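Local coordinates for kunitz-type conkunitzin-S1 (Conus striatus, PDB 6Q6C), which blocks voltage-activated potassium channels of the Shaker family as a Kunitz-type venom toxin, at residues Arg22-Cys32 and Asn45-Gln54. The protein carries 1 engineered substitution. Numbering follows the deposited sequence.
Sequences RIYYNSARKQC and NNFRRTYDCQ. With NO3 (nitrate ion), chain D; NO3 (nitrate ion), chain F; PO4 (phosphate ion), chain C.
I23 and F47 join as an isolated antiparallel, hydrogen-bonded pair within this Kunitz (BPTI-like) fold, where the 45–49 loop runs along the edge of strand 20-26 before helix 50-58 begins. The I23 N to F47 O and F47 N to I23 O bonds are both 2.8 Å long. Beside them the carboxamide of N45, its CG swung anti to the backbone N (chi1 -170°), pairs with both backbone polar atoms of Y25, as a neighbouring peptide group would. N45 OD1 accepts from Y25 N at 2.8 Å, nearly straight, and N45 ND2 donates to a lone pair of Y25 O at 3.0 Å. ND2 also reaches L9 O, so both of its partners are backbone carbonyls and the buried amide is held from turning. On the helix side, I23 divides its branches: CD1 meets T50 OG1, whereas CG2 packs on C53 CB at 3.8 Å. C53 CA sits over the centre of one face of the F47 ring. The C32–C53 disulfide ties strand 31-37 to the helix. Farther out, E20 forms a salt bridge with R22, and R48 NH2 donates to a phosphate ion, probably from the crystallisation liquor. R22 and R48 run side by side, their guanidinium planes 44° apart, with R48 CZ 3.4 Å above the R22 guanidinium plane, offset toward its rim.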
ATOM      1  N   ARG A  22       2.422  -6.472  -3.300  1.00 17.22           N
ATOM      2  CA  ARG A  22       1.430  -5.427  -3.100  1.00 16.29           C
ATOM      3  C   ARG A  22       2.068  -4.080  -3.458  1.00 16.95           C
ATOM      4  O   ARG A  22       3.259  -3.951  -3.658  1.00 17.61           O
ATOM      5  CB  ARG A  22       0.924  -5.425  -1.663  1.00 16.20           C
ATOM      6  CG  ARG A  22       0.101  -6.647  -1.313  1.00 15.95           C
ATOM      7  CD  ARG A  22      -1.265  -6.766  -1.988  1.00 17.13           C
ATOM      8  NE  ARG A  22      -2.035  -7.952  -1.515  1.00 19.46           N
ATOM      9  CZ  ARG A  22      -1.919  -9.161  -1.900  1.00 25.55           C
ATOM     10  NH1 ARG A  22      -1.130  -9.501  -2.971  1.00 26.82           N
ATOM     11  NH2 ARG A  22      -2.640  -9.995  -1.137  1.00 30.80           N
ATOM     12  N   ILE A  23       1.238  -3.083  -3.448  1.00 16.89           N
ATOM     13  CA  ILE A  23       1.565  -1.671  -3.761  1.00 16.00           C
ATOM     14  C   ILE A  23       1.135  -0.799  -2.583  1.00 16.82           C
ATOM     15  O   ILE A  23       0.053  -1.049  -2.019  1.00 17.10           O
ATOM     16  CB  ILE A  23       0.836  -1.267  -5.062  1.00 17.58           C
ATOM     17  CG1 ILE A  23       1.131  -2.188  -6.253  1.00 19.40           C
ATOM     18  CG2 ILE A  23       1.174   0.180  -5.375  1.00 18.54           C
ATOM     19  CD1 ILE A  23       2.544  -2.218  -6.662  1.00 21.95           C
ATOM     20  N   TYR A  24       1.969   0.165  -2.224  1.00 14.79           N
ATOM     21  CA  TYR A  24       1.629   1.112  -1.176  1.00 15.00           C
ATOM     22  C   TYR A  24       1.846   2.522  -1.743  1.00 15.19           C
ATOM     23  O   TYR A  24       2.679   2.720  -2.605  1.00 17.22           O
ATOM     24  CB  TYR A  24       2.399   0.863   0.113  1.00 17.44           C
ATOM     25  CG  TYR A  24       3.829   1.358   0.109  1.00 15.65           C
ATOM     26  CD1 TYR A  24       4.794   0.685  -0.578  1.00 15.26           C
ATOM     27  CD2 TYR A  24       4.184   2.542   0.740  1.00 16.63           C
ATOM     28  CE1 TYR A  24       6.106   1.102  -0.596  1.00 16.96           C
ATOM     29  CE2 TYR A  24       5.485   3.023   0.667  1.00 15.84           C
ATOM     30  CZ  TYR A  24       6.439   2.324  -0.069  1.00 15.22           C
ATOM     31  OH  TYR A  24       7.712   2.870  -0.123  1.00 15.94           O
ATOM     32  N   TYR A  25       1.105   3.467  -1.178  1.00 15.75           N
ATOM     33  CA  TYR A  25       1.317   4.883  -1.496  1.00 14.98           C
ATOM     34  C   TYR A  25       2.409   5.442  -0.599  1.00 15.73           C
ATOM     35  O   TYR A  25       2.270   5.421   0.620  1.00 16.34           O
ATOM     36  CB  TYR A  25       0.041   5.711  -1.418  1.00 16.92           C
ATOM     37  CG  TYR A  25       0.265   7.145  -1.834  1.00 16.19           C
ATOM     38  CD1 TYR A  25       0.506   7.460  -3.150  1.00 19.53           C
ATOM     39  CD2 TYR A  25       0.194   8.175  -0.922  1.00 17.76           C
ATOM     40  CE1 TYR A  25       0.717   8.781  -3.553  1.00 18.46           C
ATOM     41  CE2 TYR A  25       0.370   9.499  -1.308  1.00 19.83           C
ATOM     42  CZ  TYR A  25       0.569   9.811  -2.634  1.00 20.22           C
ATOM     43  OH  TYR A  25       0.804  11.111  -3.033  1.00 22.51           O
ATOM     44  N   ASN A  26       3.454   5.957  -1.204  1.00 16.32           N
ATOM     45  CA  ASN A  26       4.552   6.635  -0.495  1.00 16.77           C
ATOM     46  C   ASN A  26       4.285   8.137  -0.595  1.00 16.04           C
ATOM     47  O   ASN A  26       4.548   8.745  -1.607  1.00 17.65           O
ATOM     48  CB  ASN A  26       5.908   6.231  -1.058  1.00 16.66           C
ATOM     49  CG  ASN A  26       7.092   6.729  -0.265  1.00 16.08           C
ATOM     50  OD1 ASN A  26       7.160   7.945   0.023  1.00 17.55           O
ATOM     51  ND2 ASN A  26       8.051   5.859   0.002  1.00 17.69           N
ATOM     52  N   SER A  27       3.750   8.697   0.477  1.00 17.18           N
ATOM     53  CA  SER A  27       3.302  10.108   0.480  1.00 17.91           C
ATOM     54  C   SER A  27       4.474  11.043   0.232  1.00 17.08           C
ATOM     55  O   SER A  27       4.277  12.084  -0.439  1.00 20.08           O
ATOM     56  CB  SER A  27       2.494  10.483   1.704  1.00 22.00           C
ATOM     57  OG  SER A  27       3.252  10.431   2.902  1.00 29.12           O
ATOM     58  N   ALA A  28       5.635  10.789   0.844  1.00 17.77           N
ATOM     59  CA  ALA A  28       6.753  11.736   0.722  1.00 17.93           C
ATOM     60  C   ALA A  28       7.236  11.782  -0.733  1.00 18.80           C
ATOM     61  O   ALA A  28       7.727  12.815  -1.183  1.00 20.50           O
ATOM     62  CB  ALA A  28       7.900  11.429   1.646  1.00 19.76           C
ATOM     63  N   ARG A  29       7.154  10.667  -1.444  1.00 18.38           N
ATOM     64  CA  ARG A  29       7.599  10.548  -2.850  1.00 18.13           C
ATOM     65  C   ARG A  29       6.468  10.827  -3.828  1.00 18.03           C
ATOM     66  O   ARG A  29       6.759  10.960  -5.034  1.00 20.92           O
ATOM     67  CB  ARG A  29       8.163   9.171  -3.122  1.00 20.89           C
ATOM     68  CG  ARG A  29       9.491   9.083  -2.418  1.00 22.60           C
ATOM     69  CD  ARG A  29      10.057   7.752  -2.380  1.00 21.22           C
ATOM     70  NE  ARG A  29      10.390   7.284  -3.719  1.00 21.93           N
ATOM     71  CZ  ARG A  29      11.229   6.344  -4.023  1.00 21.99           C
ATOM     72  NH1 ARG A  29      11.880   5.697  -3.074  1.00 23.93           N
ATOM     73  NH2 ARG A  29      11.274   5.956  -5.280  1.00 23.66           N
ATOM     74  N   LYS A  30       5.228  10.862  -3.374  1.00 18.74           N
ATOM     75  CA  LYS A  30       4.026  11.004  -4.243  1.00 18.33           C
ATOM     76  C   LYS A  30       4.077   9.913  -5.320  1.00 19.17           C
ATOM     77  O   LYS A  30       3.798  10.185  -6.453  1.00 21.23           O
ATOM     78  CB  LYS A  30       3.949  12.418  -4.802  1.00 21.20           C
ATOM     79  CG  LYS A  30       3.718  13.468  -3.726  1.00 25.42           C
ATOM     80  CD  LYS A  30       3.439  14.846  -4.287  1.00 39.96           C
ATOM     81  CE  LYS A  30       3.480  15.945  -3.253  1.00 55.37           C
ATOM     82  NZ  LYS A  30       4.869  16.401  -2.986  1.00 67.83           N
ATOM     83  N   GLN A  31       4.377   8.674  -4.915  0.52 17.56           N
ATOM     84  CA  GLN A  31       4.404   7.510  -5.831  0.52 18.92           C
ATOM     85  C   GLN A  31       3.803   6.299  -5.129  0.52 18.80           C
ATOM     86  O   GLN A  31       3.936   6.165  -3.880  0.52 19.91           O
ATOM     87  CB  GLN A  31       5.803   7.087  -6.307  0.52 23.42           C
ATOM     88  CG  GLN A  31       6.801   8.189  -6.607  0.52 24.59           C
ATOM     89  CD  GLN A  31       8.137   7.602  -7.023  0.52 26.92           C
ATOM     90  OE1 GLN A  31       9.127   7.621  -6.261  0.52 26.11           O
ATOM     91  NE2 GLN A  31       8.133   6.975  -8.200  0.52 27.24           N
ATOM     92  N   CYS A  32       3.168   5.447  -5.923  0.52 17.36           N
ATOM     93  CA  CYS A  32       2.758   4.076  -5.547  0.52 14.56           C
ATOM     94  C   CYS A  32       3.941   3.157  -5.866  0.52 16.57           C
ATOM     95  O   CYS A  32       4.401   3.142  -7.011  0.52 20.70           O
ATOM     96  CB  CYS A  32       1.481   3.697  -6.271  0.52 16.80           C
ATOM     97  SG  CYS A  32       0.059   4.672  -5.693  0.52 23.21           S
ATOM     98  N   ASN A  45      -3.084   0.828   3.657  1.00 19.74           N
ATOM     99  CA  ASN A  45      -2.229   1.356   2.582  1.00 18.12           C
ATOM    100  C   ASN A  45      -1.622   0.173   1.826  1.00 18.01           C
ATOM    101  O   ASN A  45      -0.444  -0.116   1.974  1.00 18.15           O
ATOM    102  CB  ASN A  45      -1.200   2.325   3.111  1.00 17.86           C
ATOM    103  CG  ASN A  45      -0.501   3.046   1.999  1.00 18.71           C
ATOM    104  OD1 ASN A  45      -0.788   2.855   0.824  1.00 17.11           O
ATOM    105  ND2 ASN A  45       0.476   3.853   2.372  1.00 17.88           N
ATOM    106  N   ASN A  46      -2.485  -0.594   1.189  1.00 19.08           N
ATOM    107  CA  ASN A  46      -2.142  -1.950   0.702  1.00 17.66           C
ATOM    108  C   ASN A  46      -3.043  -2.224  -0.475  1.00 17.65           C
ATOM    109  O   ASN A  46      -4.246  -2.389  -0.254  1.00 21.08           O
ATOM    110  CB  ASN A  46      -2.312  -2.914   1.873  1.00 18.05           C
ATOM    111  CG  ASN A  46      -1.968  -4.338   1.495  1.00 19.16           C
ATOM    112  OD1 ASN A  46      -2.113  -4.706   0.355  1.00 21.87           O
ATOM    113  ND2 ASN A  46      -1.424  -5.079   2.456  1.00 19.46           N
ATOM    114  N   PHE A  47      -2.492  -2.234  -1.689  1.00 16.44           N
ATOM    115  CA  PHE A  47      -3.290  -2.371  -2.925  1.00 17.41           C
ATOM    116  C   PHE A  47      -2.701  -3.528  -3.736  1.00 15.22           C
ATOM    117  O   PHE A  47      -1.492  -3.749  -3.799  1.00 17.74           O
ATOM    118  CB  PHE A  47      -3.263  -1.107  -3.793  1.00 18.40           C
ATOM    119  CG  PHE A  47      -3.717   0.117  -3.032  1.00 18.51           C
ATOM    120  CD1 PHE A  47      -2.844   0.844  -2.241  1.00 18.83           C
ATOM    121  CD2 PHE A  47      -5.020   0.534  -3.158  1.00 18.51           C
ATOM    122  CE1 PHE A  47      -3.316   1.911  -1.499  1.00 19.08           C
ATOM    123  CE2 PHE A  47      -5.500   1.625  -2.443  1.00 21.83           C
ATOM    124  CZ  PHE A  47      -4.631   2.301  -1.644  1.00 22.33           C
ATOM    125  N   ARG A  48      -3.560  -4.271  -4.411  1.00 18.89           N
ATOM    126  CA  ARG A  48      -3.126  -5.303  -5.353  1.00 19.26           C
ATOM    127  C   ARG A  48      -2.605  -4.697  -6.640  1.00 19.13           C
ATOM    128  O   ARG A  48      -1.658  -5.342  -7.242  1.00 21.28           O
ATOM    129  CB  ARG A  48      -4.204  -6.326  -5.649  1.00 20.04           C
ATOM    130  CG  ARG A  48      -4.547  -7.147  -4.420  1.00 18.85           C
ATOM    131  CD  ARG A  48      -5.562  -8.214  -4.788  1.00 18.99           C
ATOM    132  NE  ARG A  48      -5.965  -9.034  -3.675  1.00 20.43           N
ATOM    133  CZ  ARG A  48      -5.324 -10.098  -3.238  1.00 19.77           C
ATOM    134  NH1 ARG A  48      -4.206 -10.461  -3.843  1.00 19.38           N
ATOM    135  NH2 ARG A  48      -5.764 -10.739  -2.160  1.00 19.62           N
ATOM    136  N   ARG A  49      -3.168  -3.604  -7.097  1.00 23.51           N
ATOM    137  CA  ARG A  49      -2.808  -3.022  -8.397  1.00 23.07           C
ATOM    138  C   ARG A  49      -2.348  -1.583  -8.223  1.00 24.28           C
ATOM    139  O   ARG A  49      -2.927  -0.821  -7.404  1.00 24.10           O
ATOM    140  CB  ARG A  49      -4.046  -3.071  -9.286  1.00 29.40           C
ATOM    141  CG  ARG A  49      -4.434  -4.496  -9.633  1.00 31.87           C
ATOM    142  CD  ARG A  49      -5.265  -4.492 -10.868  1.00 48.76           C
ATOM    143  NE  ARG A  49      -6.428  -3.666 -10.653  1.00 48.27           N
ATOM    144  CZ  ARG A  49      -6.968  -2.833 -11.543  1.00 68.72           C
ATOM    145  NH1 ARG A  49      -6.401  -2.594 -12.724  1.00 63.45           N
ATOM    146  NH2 ARG A  49      -8.067  -2.184 -11.206  1.00 52.24           N
ATOM    147  N   THR A  50      -1.371  -1.206  -9.019  1.00 22.83           N
ATOM    148  CA  THR A  50      -0.926   0.208  -9.106  1.00 22.09           C
ATOM    149  C   THR A  50      -2.116   1.081  -9.472  1.00 21.80           C
ATOM    150  O   THR A  50      -2.206   2.187  -8.901  1.00 20.65           O
ATOM    151  CB  THR A  50       0.251   0.328 -10.080  1.00 24.32           C
ATOM    152  OG1 THR A  50       1.359  -0.404  -9.551  1.00 29.59           O
ATOM    153  CG2 THR A  50       0.705   1.754 -10.261  1.00 29.98           C
ATOM    154  N   TYR A  51      -2.983   0.613 -10.374  1.00 23.49           N
ATOM    155  CA  TYR A  51      -4.164   1.393 -10.810  1.00 22.34           C
ATOM    156  C   TYR A  51      -4.954   1.834  -9.566  1.00 22.04           C
ATOM    157  O   TYR A  51      -5.288   3.003  -9.429  1.00 24.34           O
ATOM    158  CB  TYR A  51      -5.029   0.536 -11.724  1.00 28.51           C
ATOM    159  CG  TYR A  51      -6.228   1.259 -12.236  1.00 28.93           C
ATOM    160  CD1 TYR A  51      -7.367   1.370 -11.461  1.00 29.42           C
ATOM    161  CD2 TYR A  51      -6.176   1.918 -13.457  1.00 32.36           C
ATOM    162  CE1 TYR A  51      -8.445   2.105 -11.909  1.00 34.00           C
ATOM    163  CE2 TYR A  51      -7.282   2.584 -13.954  1.00 35.47           C
ATOM    164  CZ  TYR A  51      -8.398   2.699 -13.158  1.00 33.31           C
ATOM    165  OH  TYR A  51      -9.461   3.398 -13.634  1.00 44.97           O
ATOM    166  N   ASP A  52      -5.233   0.909  -8.667  1.00 23.11           N
ATOM    167  CA  ASP A  52      -6.069   1.227  -7.489  1.00 23.68           C
ATOM    168  C   ASP A  52      -5.356   2.146  -6.514  1.00 21.09           C
ATOM    169  O   ASP A  52      -5.966   3.027  -5.977  1.00 22.28           O
ATOM    170  CB  ASP A  52      -6.555  -0.046  -6.827  1.00 28.25           C
ATOM    171  CG  ASP A  52      -7.472  -0.790  -7.755  1.00 35.73           C
ATOM    172  OD1 ASP A  52      -8.363  -0.165  -8.417  1.00 46.35           O
ATOM    173  OD2 ASP A  52      -7.285  -1.935  -7.822  1.00 43.12           O
ATOM    174  N   CYS A  53      -4.074   1.982  -6.333  0.70 20.46           N
ATOM    175  CA  CYS A  53      -3.332   2.868  -5.445  0.70 19.08           C
ATOM    176  C   CYS A  53      -3.296   4.271  -6.045  0.70 19.94           C
ATOM    177  O   CYS A  53      -3.606   5.211  -5.324  0.70 21.00           O
ATOM    178  CB  CYS A  53      -1.929   2.313  -5.257  0.70 19.72           C
ATOM    179  SG  CYS A  53      -0.854   3.305  -4.189  0.70 20.68           S
ATOM    180  N   GLN A  54      -3.073   4.407  -7.350  1.00 19.33           N
ATOM    181  CA  GLN A  54      -3.021   5.753  -7.991  1.00 19.75           C
ATOM    182  C   GLN A  54      -4.404   6.403  -7.932  1.00 19.83           C
ATOM    183  O   GLN A  54      -4.520   7.606  -7.585  1.00 22.20           O
ATOM    184  CB  GLN A  54      -2.533   5.643  -9.427  1.00 21.00           C
ATOM    185  CG  GLN A  54      -1.058   5.340  -9.470  1.00 20.91           C
ATOM    186  CD  GLN A  54      -0.425   5.382 -10.845  1.00 25.38           C
ATOM    187  OE1 GLN A  54       0.799   5.611 -10.975  1.00 28.89           O
ATOM    188  NE2 GLN A  54      -1.208   5.103 -11.860  1.00 23.79           N
TER
HETATM  189  N   NO3 D 102      -7.075  -3.438  -4.694  1.00 24.11           N
HETATM  190  O1  NO3 D 102      -6.358  -3.942  -3.511  1.00 31.37           O
HETATM  191  O2  NO3 D 102      -8.143  -2.593  -4.556  1.00 48.29           O
HETATM  192  O3  NO3 D 102      -6.017  -3.138  -5.998  1.00 31.79           O
HETATM  193  N   NO3 F 104      -8.635  -9.457  -1.862  1.00 75.88           N
HETATM  194  O1  NO3 F 104      -8.348  -9.531  -0.647  1.00 72.50           O
HETATM  195  O2  NO3 F 104      -9.199 -10.715  -2.576  1.00 63.83           O
HETATM  196  O3  NO3 F 104      -8.387  -7.950  -2.725  1.00 65.37           O
HETATM  197  P   PO4 C 101      -4.494 -14.037  -0.061  1.00 17.77           P
HETATM  198  O1  PO4 C 101      -3.178 -14.346   0.654  1.00 18.21           O
HETATM  199  O2  PO4 C 101      -4.693 -12.521  -0.040  1.00 17.78           O
HETATM  200  O3  PO4 C 101      -5.608 -14.865   0.488  1.00 18.56           O
HETATM  201  O4  PO4 C 101      -4.345 -14.374  -1.562  1.00 17.45           O
HETATM  202  O   HOH W   1       2.821   6.232  -8.743  1.00 23.80           O